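Local atomic coordinates of glutamyl endopeptidase (PDB entry 4JCN), a protein that probably cleaves peptide bonds on the carbonyl side of acidic residues, preferentially glutamate, as a secreted serine endopeptidase of the V8-like S1B family. Residues H18-S23 with V111-T116; I25-D30 with K50-G55; L158-S163 with K191-V196. One frame throughout, in Å; residues are numbered along the deposited sequence.

Contact 1 (H18-S23 with V111-T116); sequences HYDAVS and VVKPAT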
loop_
_atom_site.group_PDB
_atom_site.type_symbol
_atom_site.label_atom_id
_atom_site.label_comp_id
_atom_site.label_asym_id
_atom_site.label_seq_id
_atom_site.Cartn_x
_atom_site.Cartn_y
_atom_site.Cartn_z
ATOM N N HIS A 18 7.354 11.435 -2.003
ATOM C CA HIS A 18 6.329 10.491 -2.298
ATOM C C HIS A 18 6.066 9.518 -1.167
ATOM O O HIS A 18 5.117 8.797 -1.223
ATOM C CB HIS A 18 6.581 9.716 -3.587
ATOM C CG HIS A 18 7.647 8.665 -3.521
ATOM N ND1 HIS A 18 8.997 8.948 -3.485
ATOM C CD2 HIS A 18 7.550 7.319 -3.497
ATOM C CE1 HIS A 18 9.682 7.822 -3.425
ATOM N NE2 HIS A 18 8.825 6.821 -3.414
ATOM N N TYR A 19 6.905 9.553 -0.122
ATOM C CA TYR A 19 6.772 8.625 1.013
ATOM C C TYR A 19 5.648 8.918 1.895
ATOM O O TYR A 19 5.178 8.034 2.647
ATOM C CB TYR A 19 8.107 8.570 1.815
ATOM C CG TYR A 19 9.328 8.141 1.009
ATOM C CD1 TYR A 19 9.413 6.843 0.480
ATOM C CD2 TYR A 19 10.280 9.048 0.621
ATOM C CE1 TYR A 19 10.513 6.431 -0.258
ATOM C CE2 TYR A 19 11.378 8.651 -0.126
ATOM C CZ TYR A 19 11.512 7.347 -0.582
ATOM O OH TYR A 19 12.615 7.007 -1.332
ATOM N N ASP A 20 5.186 10.163 1.891
ATOM C CA ASP A 20 4.133 10.573 2.813
ATOM C C ASP A 20 2.871 9.765 2.794
ATOM O O ASP A 20 2.323 9.538 3.885
ATOM C CB ASP A 20 3.791 12.080 2.759
ATOM C CG ASP A 20 3.254 12.542 1.418
ATOM O OD1 ASP A 20 3.310 11.726 0.453
ATOM O OD2 ASP A 20 2.783 13.719 1.378
ATOM N N ALA A 21 2.424 9.318 1.604
ATOM C CA ALA A 21 1.202 8.562 1.413
ATOM C C ALA A 21 1.332 7.082 1.830
ATOM O O ALA A 21 0.291 6.447 2.003
ATOM C CB ALA A 21 0.700 8.660 -0.041
ATOM N N VAL A 22 2.577 6.574 2.000
ATOM C CA VAL A 22 2.870 5.163 2.368
ATOM C C VAL A 22 2.460 5.047 3.849
ATOM O O VAL A 22 2.854 5.865 4.640
ATOM C CB VAL A 22 4.348 4.838 2.157
ATOM C CG1 VAL A 22 4.693 3.429 2.571
ATOM C CG2 VAL A 22 4.721 4.996 0.646
ATOM N N SER A 23 1.592 4.101 4.137
ATOM C CA SER A 23 0.890 3.999 5.404
ATOM C C SER A 23 1.056 2.645 6.045
ATOM O O SER A 23 1.067 1.554 5.403
ATOM C CB SER A 23 -0.602 4.277 5.199
ATOM O OG SER A 23 -0.815 5.561 4.616
ATOM N N VAL A 111 -3.695 15.749 5.363
ATOM C CA VAL A 111 -2.420 15.660 6.109
ATOM C C VAL A 111 -1.207 15.151 5.319
ATOM O O VAL A 111 -0.075 15.485 5.597
ATOM C CB VAL A 111 -2.643 14.874 7.415
ATOM C CG1 VAL A 111 -3.795 15.478 8.199
ATOM C CG2 VAL A 111 -2.958 13.404 7.169
ATOM N N VAL A 112 -1.461 14.315 4.312
ATOM C CA VAL A 112 -0.482 13.866 3.352
ATOM C C VAL A 112 -1.076 14.066 1.944
ATOM O O VAL A 112 -2.306 14.156 1.796
ATOM C CB VAL A 112 -0.072 12.377 3.533
ATOM C CG1 VAL A 112 0.473 12.134 4.952
ATOM C CG2 VAL A 112 -1.227 11.423 3.220
ATOM N N LYS A 113 -0.182 14.137 0.961
ATOM C CA LYS A 113 -0.606 14.278 -0.406
ATOM C C LYS A 113 -1.046 12.883 -0.891
ATOM O O LYS A 113 -0.218 11.899 -0.884
ATOM C CB LYS A 113 0.517 14.746 -1.286
ATOM C CG LYS A 113 1.182 16.061 -0.890
ATOM C CD LYS A 113 2.430 16.421 -1.758
ATOM C CE LYS A 113 3.601 15.372 -1.797
ATOM N NZ LYS A 113 4.305 14.852 -0.532
ATOM N N PRO A 114 -2.279 12.801 -1.371
ATOM C CA PRO A 114 -2.657 11.503 -1.968
ATOM C C PRO A 114 -1.722 11.128 -3.100
ATOM O O PRO A 114 -1.326 11.999 -3.893
ATOM C CB PRO A 114 -4.089 11.748 -2.470
ATOM C CG PRO A 114 -4.614 12.734 -1.513
ATOM C CD PRO A 114 -3.425 13.700 -1.343
ATOM N N ALA A 115 -1.361 9.838 -3.171
ATOM C CA ALA A 115 -0.428 9.325 -4.179
ATOM C C ALA A 115 -1.026 9.501 -5.569
ATOM O O ALA A 115 -2.240 9.417 -5.736
ATOM C CB ALA A 115 -0.174 7.861 -3.973
ATOM N N THR A 116 -0.116 9.663 -6.515
ATOM C CA THR A 116 -0.435 9.595 -7.944
ATOM C C THR A 116 -0.492 8.190 -8.436
ATOM O O THR A 116 0.471 7.438 -8.250
ATOM C CB THR A 116 0.562 10.413 -8.783
ATOM O OG1 THR A 116 0.504 11.749 -8.310
ATOM C CG2 THR A 116 0.189 10.320 -10.234
HETATM O O HOH W 1 2.248 11.549 -1.949
#

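Contact 2 (I25-D30 with K50-G55); sequences IYIPID and KHVVNG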
loop_
_atom_site.group_PDB
_atom_site.type_symbol
_atom_site.label_atom_id
_atom_site.label_comp_id
_atom_site.label_asym_id
_atom_site.label_seq_id
_atom_site.Cartn_x
_atom_site.Cartn_y
_atom_site.Cartn_z
ATOM N N ILE A 25 -0.451 -0.108 8.772
ATOM C CA ILE A 25 -1.782 -0.556 9.191
ATOM C C ILE A 25 -1.584 -1.528 10.359
ATOM O O ILE A 25 -0.773 -2.480 10.272
ATOM C CB ILE A 25 -2.510 -1.267 8.033
ATOM C CG1 ILE A 25 -2.718 -0.252 6.892
ATOM C CG2 ILE A 25 -3.846 -1.819 8.516
ATOM C CD1 ILE A 25 -3.369 -0.843 5.676
ATOM N N TYR A 26 -2.393 -1.332 11.392
ATOM C CA TYR A 26 -2.381 -2.155 12.640
ATOM C C TYR A 26 -3.792 -2.609 12.928
ATOM O O TYR A 26 -4.734 -1.772 12.993
ATOM C CB TYR A 26 -1.780 -1.294 13.777
ATOM C CG TYR A 26 -1.610 -2.110 15.087
ATOM C CD1 TYR A 26 -2.656 -2.268 16.000
ATOM C CD2 TYR A 26 -0.378 -2.700 15.382
ATOM C CE1 TYR A 26 -2.466 -3.072 17.173
ATOM C CE2 TYR A 26 -0.184 -3.470 16.548
ATOM C CZ TYR A 26 -1.228 -3.597 17.443
ATOM O OH TYR A 26 -1.064 -4.340 18.592
ATOM N N ILE A 27 -3.938 -3.926 13.070
ATOM C CA ILE A 27 -5.211 -4.526 13.375
ATOM C C ILE A 27 -5.017 -5.471 14.583
ATOM O O ILE A 27 -4.482 -6.559 14.420
ATOM C CB ILE A 27 -5.826 -5.286 12.185
ATOM C CG1 ILE A 27 -6.013 -4.357 10.981
ATOM C CG2 ILE A 27 -7.202 -5.868 12.575
ATOM C CD1 ILE A 27 -6.365 -5.118 9.707
ATOM N N PRO A 28 -5.631 -5.101 15.749
ATOM C CA PRO A 28 -5.603 -6.140 16.786
ATOM C C PRO A 28 -6.406 -7.396 16.433
ATOM O O PRO A 28 -7.421 -7.297 15.759
ATOM C CB PRO A 28 -6.189 -5.417 18.019
ATOM C CG PRO A 28 -7.064 -4.381 17.479
ATOM C CD PRO A 28 -6.486 -3.984 16.117
ATOM N N ILE A 29 -5.913 -8.548 16.877
ATOM C CA ILE A 29 -6.663 -9.827 16.959
ATOM C C ILE A 29 -6.475 -10.256 18.427
ATOM O O ILE A 29 -5.475 -9.881 19.026
ATOM C CB ILE A 29 -6.131 -10.911 16.006
ATOM C CG1 ILE A 29 -4.728 -11.388 16.425
ATOM C CG2 ILE A 29 -6.185 -10.408 14.564
ATOM C CD1 ILE A 29 -3.963 -12.110 15.324
ATOM N N ASP A 30 -7.436 -10.910 19.077
ATOM C CA ASP A 30 -7.327 -11.011 20.567
ATOM C C ASP A 30 -5.975 -11.553 20.908
ATOM O O ASP A 30 -5.257 -10.925 21.681
ATOM C CB ASP A 30 -8.475 -11.819 21.239
ATOM C CG ASP A 30 -9.798 -11.071 21.227
ATOM O OD1 ASP A 30 -9.816 -9.927 20.759
ATOM O OD2 ASP A 30 -10.823 -11.600 21.717
ATOM N N LYS A 50 -7.270 -6.968 0.177
ATOM C CA LYS A 50 -8.431 -7.674 0.775
ATOM C C LYS A 50 -7.959 -8.456 1.992
ATOM O O LYS A 50 -8.649 -8.438 3.040
ATOM C CB LYS A 50 -9.113 -8.653 -0.226
ATOM C CG LYS A 50 -10.010 -7.965 -1.254
ATOM C CD LYS A 50 -10.327 -8.869 -2.455
ATOM C CE LYS A 50 -11.348 -8.181 -3.352
ATOM N NZ LYS A 50 -11.518 -8.946 -4.602
ATOM N N HIS A 51 -6.835 -9.166 1.895
ATOM C CA HIS A 51 -6.475 -10.002 3.067
ATOM C C HIS A 51 -6.114 -9.193 4.333
ATOM O O HIS A 51 -6.223 -9.678 5.458
ATOM C CB HIS A 51 -5.468 -11.059 2.738
ATOM C CG HIS A 51 -4.070 -10.597 2.582
ATOM N ND1 HIS A 51 -3.471 -10.450 1.335
ATOM C CD2 HIS A 51 -3.096 -10.361 3.508
ATOM C CE1 HIS A 51 -2.209 -10.095 1.501
ATOM N NE2 HIS A 51 -1.963 -10.026 2.806
ATOM N N VAL A 52 -5.655 -7.977 4.126
ATOM C CA VAL A 52 -5.424 -7.038 5.218
ATOM C C VAL A 52 -6.719 -6.591 5.856
ATOM O O VAL A 52 -6.939 -6.835 7.103
ATOM C CB VAL A 52 -4.566 -5.849 4.736
ATOM C CG1 VAL A 52 -4.515 -4.782 5.839
ATOM C CG2 VAL A 52 -3.175 -6.301 4.400
ATOM N N VAL A 53 -7.629 -6.002 5.066
ATOM C CA VAL A 53 -8.914 -5.546 5.649
ATOM C C VAL A 53 -9.715 -6.712 6.201
ATOM O O VAL A 53 -10.410 -6.521 7.203
ATOM C CB VAL A 53 -9.797 -4.670 4.720
ATOM C CG1 VAL A 53 -9.143 -3.311 4.397
ATOM C CG2 VAL A 53 -10.158 -5.436 3.476
ATOM N N ASN A 54 -9.569 -7.920 5.636
ATOM C CA ASN A 54 -10.336 -9.083 6.142
ATOM C C ASN A 54 -9.935 -9.434 7.594
ATOM O O ASN A 54 -10.732 -10.044 8.302
ATOM C CB ASN A 54 -10.213 -10.338 5.281
ATOM C CG ASN A 54 -10.882 -10.203 3.932
ATOM O OD1 ASN A 54 -11.728 -9.326 3.745
ATOM N ND2 ASN A 54 -10.397 -10.983 2.939
ATOM N N GLY A 55 -8.733 -9.039 8.013
ATOM C CA GLY A 55 -8.253 -9.171 9.415
ATOM C C GLY A 55 -9.061 -8.450 10.464
ATOM O O GLY A 55 -8.970 -8.766 11.676
HETATM O O HOH W 2 -9.633 -7.884 14.162
#

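Contact 3 (L158-S163 with K191-V196); sequences LRYDLS and KYNSSV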
loop_
_atom_site.group_PDB
_atom_site.type_symbol
_atom_site.label_atom_id
_atom_site.label_comp_id
_atom_site.label_asym_id
_atom_site.label_seq_id
_atom_site.Cartn_x
_atom_site.Cartn_y
_atom_site.Cartn_z
ATOM N N LEU A 158 0.796 -8.236 -11.655
ATOM C CA LEU A 158 2.128 -7.646 -11.955
ATOM C C LEU A 158 3.118 -8.314 -10.998
ATOM O O LEU A 158 2.939 -8.247 -9.769
ATOM C CB LEU A 158 2.222 -6.083 -11.782
ATOM C CG LEU A 158 3.614 -5.592 -12.315
ATOM C CD1 LEU A 158 3.562 -4.300 -13.100
ATOM C CD2 LEU A 158 4.633 -5.521 -11.154
ATOM N N ARG A 159 4.124 -8.968 -11.538
ATOM C CA ARG A 159 5.195 -9.661 -10.733
ATOM C C ARG A 159 6.553 -8.983 -10.910
ATOM O O ARG A 159 6.831 -8.414 -11.942
ATOM C CB ARG A 159 5.290 -11.111 -11.101
ATOM C CG ARG A 159 4.016 -11.893 -10.901
ATOM C CD ARG A 159 4.116 -13.215 -11.602
ATOM N NE ARG A 159 2.864 -13.959 -11.562
ATOM C CZ ARG A 159 2.516 -14.991 -12.344
ATOM N NH1 ARG A 159 3.387 -15.519 -13.186
ATOM N NH2 ARG A 159 1.297 -15.579 -12.190
ATOM N N TYR A 160 7.365 -8.948 -9.834
ATOM C CA TYR A 160 8.654 -8.360 -9.883
ATOM C C TYR A 160 9.659 -9.285 -9.157
ATOM O O TYR A 160 9.265 -10.194 -8.391
ATOM C CB TYR A 160 8.698 -6.956 -9.245
ATOM C CG TYR A 160 7.760 -6.757 -8.098
ATOM C CD1 TYR A 160 8.016 -7.111 -6.834
ATOM C CD2 TYR A 160 6.500 -6.209 -8.369
ATOM C CE1 TYR A 160 7.010 -6.920 -5.817
ATOM C CE2 TYR A 160 5.571 -6.007 -7.402
ATOM C CZ TYR A 160 5.828 -6.388 -6.118
ATOM O OH TYR A 160 4.724 -6.100 -5.276
ATOM N N ASP A 161 10.924 -8.932 -9.296
ATOM C CA ASP A 161 12.029 -9.732 -8.760
ATOM C C ASP A 161 12.544 -9.233 -7.374
ATOM O O ASP A 161 13.576 -9.718 -6.920
ATOM C CB ASP A 161 13.177 -9.757 -9.812
ATOM C CG ASP A 161 14.026 -8.477 -9.815
ATOM O OD1 ASP A 161 13.770 -7.553 -9.019
ATOM O OD2 ASP A 161 14.971 -8.344 -10.644
ATOM N N LEU A 162 11.988 -8.160 -6.824
ATOM C CA LEU A 162 12.503 -7.545 -5.518
ATOM C C LEU A 162 11.878 -8.215 -4.283
ATOM O O LEU A 162 10.766 -8.805 -4.366
ATOM C CB LEU A 162 12.203 -6.042 -5.415
ATOM C CG LEU A 162 10.752 -5.505 -5.427
ATOM C CD1 LEU A 162 10.130 -5.482 -4.037
ATOM C CD2 LEU A 162 10.614 -4.121 -6.088
ATOM N N SER A 163 12.569 -8.085 -3.140
ATOM C CA SER A 163 12.196 -8.832 -1.909
ATOM C C SER A 163 11.191 -8.076 -1.035
ATOM O O SER A 163 11.258 -6.823 -0.924
ATOM C CB SER A 163 13.436 -9.146 -1.068
ATOM O OG SER A 163 14.324 -9.899 -1.845
ATOM N N LYS A 191 10.738 -17.482 -6.512
ATOM C CA LYS A 191 10.334 -17.184 -7.937
ATOM C C LYS A 191 10.081 -15.674 -8.229
ATOM O O LYS A 191 10.734 -15.069 -9.052
ATOM C CB LYS A 191 9.131 -18.045 -8.354
ATOM C CG LYS A 191 9.459 -19.528 -8.465
ATOM C CD LYS A 191 8.194 -20.307 -8.763
ATOM C CE LYS A 191 8.490 -21.790 -9.038
ATOM N NZ LYS A 191 7.221 -22.505 -8.645
ATOM N N TYR A 192 9.159 -15.063 -7.527
ATOM C CA TYR A 192 8.831 -13.687 -7.687
ATOM C C TYR A 192 7.924 -13.189 -6.573
ATOM O O TYR A 192 7.302 -13.978 -5.835
ATOM C CB TYR A 192 8.084 -13.422 -9.028
ATOM C CG TYR A 192 7.006 -14.428 -9.288
ATOM C CD1 TYR A 192 5.741 -14.283 -8.693
ATOM C CD2 TYR A 192 7.213 -15.496 -10.144
ATOM C CE1 TYR A 192 4.770 -15.230 -8.857
ATOM C CE2 TYR A 192 6.227 -16.413 -10.352
ATOM C CZ TYR A 192 4.998 -16.264 -9.724
ATOM O OH TYR A 192 4.020 -17.197 -9.918
ATOM N N ASN A 193 7.810 -11.887 -6.507
ATOM C CA ASN A 193 6.752 -11.219 -5.755
ATOM C C ASN A 193 5.644 -10.748 -6.655
ATOM O O ASN A 193 5.910 -10.429 -7.827
ATOM C CB ASN A 193 7.346 -10.073 -4.934
ATOM C CG ASN A 193 8.158 -10.596 -3.745
ATOM O OD1 ASN A 193 9.358 -10.473 -3.705
ATOM N ND2 ASN A 193 7.503 -11.233 -2.856
ATOM N N SER A 194 4.448 -10.675 -6.080
ATOM C CA SER A 194 3.216 -10.414 -6.784
ATOM C C SER A 194 2.481 -9.223 -6.280
ATOM O O SER A 194 2.341 -9.030 -5.053
ATOM C CB SER A 194 2.335 -11.640 -6.630
ATOM O OG SER A 194 2.870 -12.776 -7.252
ATOM N N SER A 195 1.876 -8.486 -7.220
ATOM C CA SER A 195 1.054 -7.338 -6.935
ATOM C C SER A 195 -0.180 -7.225 -7.792
ATOM O O SER A 195 -0.229 -7.829 -8.881
ATOM C CB SER A 195 1.899 -6.045 -7.142
ATOM O OG SER A 195 2.159 -5.712 -8.500
ATOM N N VAL A 196 -1.172 -6.495 -7.289
ATOM C CA VAL A 196 -2.333 -6.112 -8.062
ATOM C C VAL A 196 -1.936 -5.024 -9.073
ATOM O O VAL A 196 -1.510 -3.929 -8.712
ATOM C CB VAL A 196 -3.505 -5.626 -7.234
ATOM C CG1 VAL A 196 -4.672 -5.366 -8.155
ATOM C CG2 VAL A 196 -3.851 -6.618 -6.099
#

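Contact 1 (H18-S23 with V111-T116)
The carboxylate of D20 is gripped by K113 through both its backbone and its side chain. K113 N donates to D20 OD2 at 3.0 Å in an almost straight bond. K113 NZ forms a salt bridge with the same D20 OD2 at 2.7 Å. The two nitrogens arrive from opposite faces of the carboxylate plane, each well out of it, so that OD2 is clamped between them. The ammonium gets there because the lysine chain, which crosses the aspartate side chain at about a right angle, folds back on itself through bends at chi3 and chi4 (-57° and -56°); NZ also donates to the carbonyl of G17. The other carboxylate oxygen is held by a water, which donates to D20 OD1 at 2.6 Å and to K113 O at 2.7 Å. Both oxygens are thus engaged, which should restrict the rotation of the group, and the nearby ammonium would probably favour the charged form of the buried acid.

In this chymotrypsin-like fold, the contact joins the approach to strand 22-29, the first strand of the six-stranded barrel, to the extended chain that follows helix 108-111 and leads toward the other barrel.

Next to the polar clamp, methyl groups pack against backbone oxygens and against one another. V112 CG1 sits against the backbone oxygen D20 O at 3.4 Å, with the D20 CB methylene beside it, while V112 CG2 reaches toward A21 CA. A21 CB lies 3.5 Å from K113 O and meets the methyl of A115, CB to CB, at 4.1 Å. V40 of strand 32-42 packs against both A21 and V112 and pairs by backbone hydrogen bonds with A21 and A115.

Contact 2 (I25-D30 with K50-G55)
I27 and I25 present their branches to V52 and G55 on the short helical segment that carries H51. In I27 the CG1 arm lies beside the backbone N (chi1 -58°) and runs on extended to CD1, whose methyl stops 3.2 Å from V52 O, a snug approach of a methyl to a carbonyl oxygen. That oxygen also accepts from G55 N. The other branch, I27 CG2, is anti to the backbone N and touches G55 O at 3.5 Å, so each branch meets one carbonyl.

I25 repeats this conformation one strand repeat earlier, but meets only the valine: its CG2 lies 4.0 Å from V52 CG1, and its CD1 packs against the same methyl. V52 CG1 is turned anti to its own backbone N (chi1 172°), which brings it to both isoleucines. A water bridges the outer end, donating to P28 O at 2.8 Å and to G55 O at 2.7 Å.

The helix follows strand 45-48 after a single residue, and V52 also touches S169, while H51 bonds to D93 and S169, the arrangement of the predicted charge-relay triad. Strand 22-29 backs the histidine-bearing helix, with I63 against I25 and I27, and I46 and T48 of strand 45-48 against I25. On the side of the helix turned from this strand, V53 packs on I85 of strand 80-87.

Contact 3 (L158-S163 with K191-V196)
L158-Y160 and Y192-V196 pair antiparallel, their strand axes at 150°, with L158-S195 and Y160-N193 as hydrogen-bonded pairs flanking the non-hydrogen-bonded R159-S194. The pairing belongs to the second beta-barrel of the chymotrypsin-like fold, and a classic beta bulge at K191 and Y192, opposite V188, lies at the start of strand 192-197.

On the face bearing R159, its guanidinium stacks parallel to the Y192 plane (6° apart), offset toward the hydroxyl, with Y192 OH over the guanidinium centre. R159 CD adds a CH-pi contact over that ring, 3.5 Å from its centroid. The arginine chain, extended from CG to NE, spans the tyrosine from ring to hydroxyl; E157 fixes its NE by a salt bridge and also accepts from S194 OG, while Y152 makes a cation-pi contact with R159.

On the other face, the Y160 ring turns one side to N193 O, with Y160 CE1 3.3 Å from N193 CB. An unusual chi1 of 32° carries the ring over N193 and toward S195. Its hydroxyl reaches S195 CB and bonds to H184. L158 O accepts twice, from S195 N at 2.8 Å and from S195 OG at 2.9 Å.

From the N terminus, the chain enters strand 22-29 through 18-23 and continues into 25-30, so contacts 1 and 2 share this strand of the six-stranded barrel. Contact 2 closes first, after strands 32-42 and 45-48, tying the strand to helix 50-54. Contact 1 closes much later, at 111-116, where it ties the entry to strand 22-29 to the chain after helix 108-111; the loop of contact 2 is nested within its own. Contact 3 follows in series, joining two neighbouring strands of the other barrel. It lies across the chain's centre from contact 1, about 11 Å away at the nearest atoms, and about 7 Å from contact 2, touching neither.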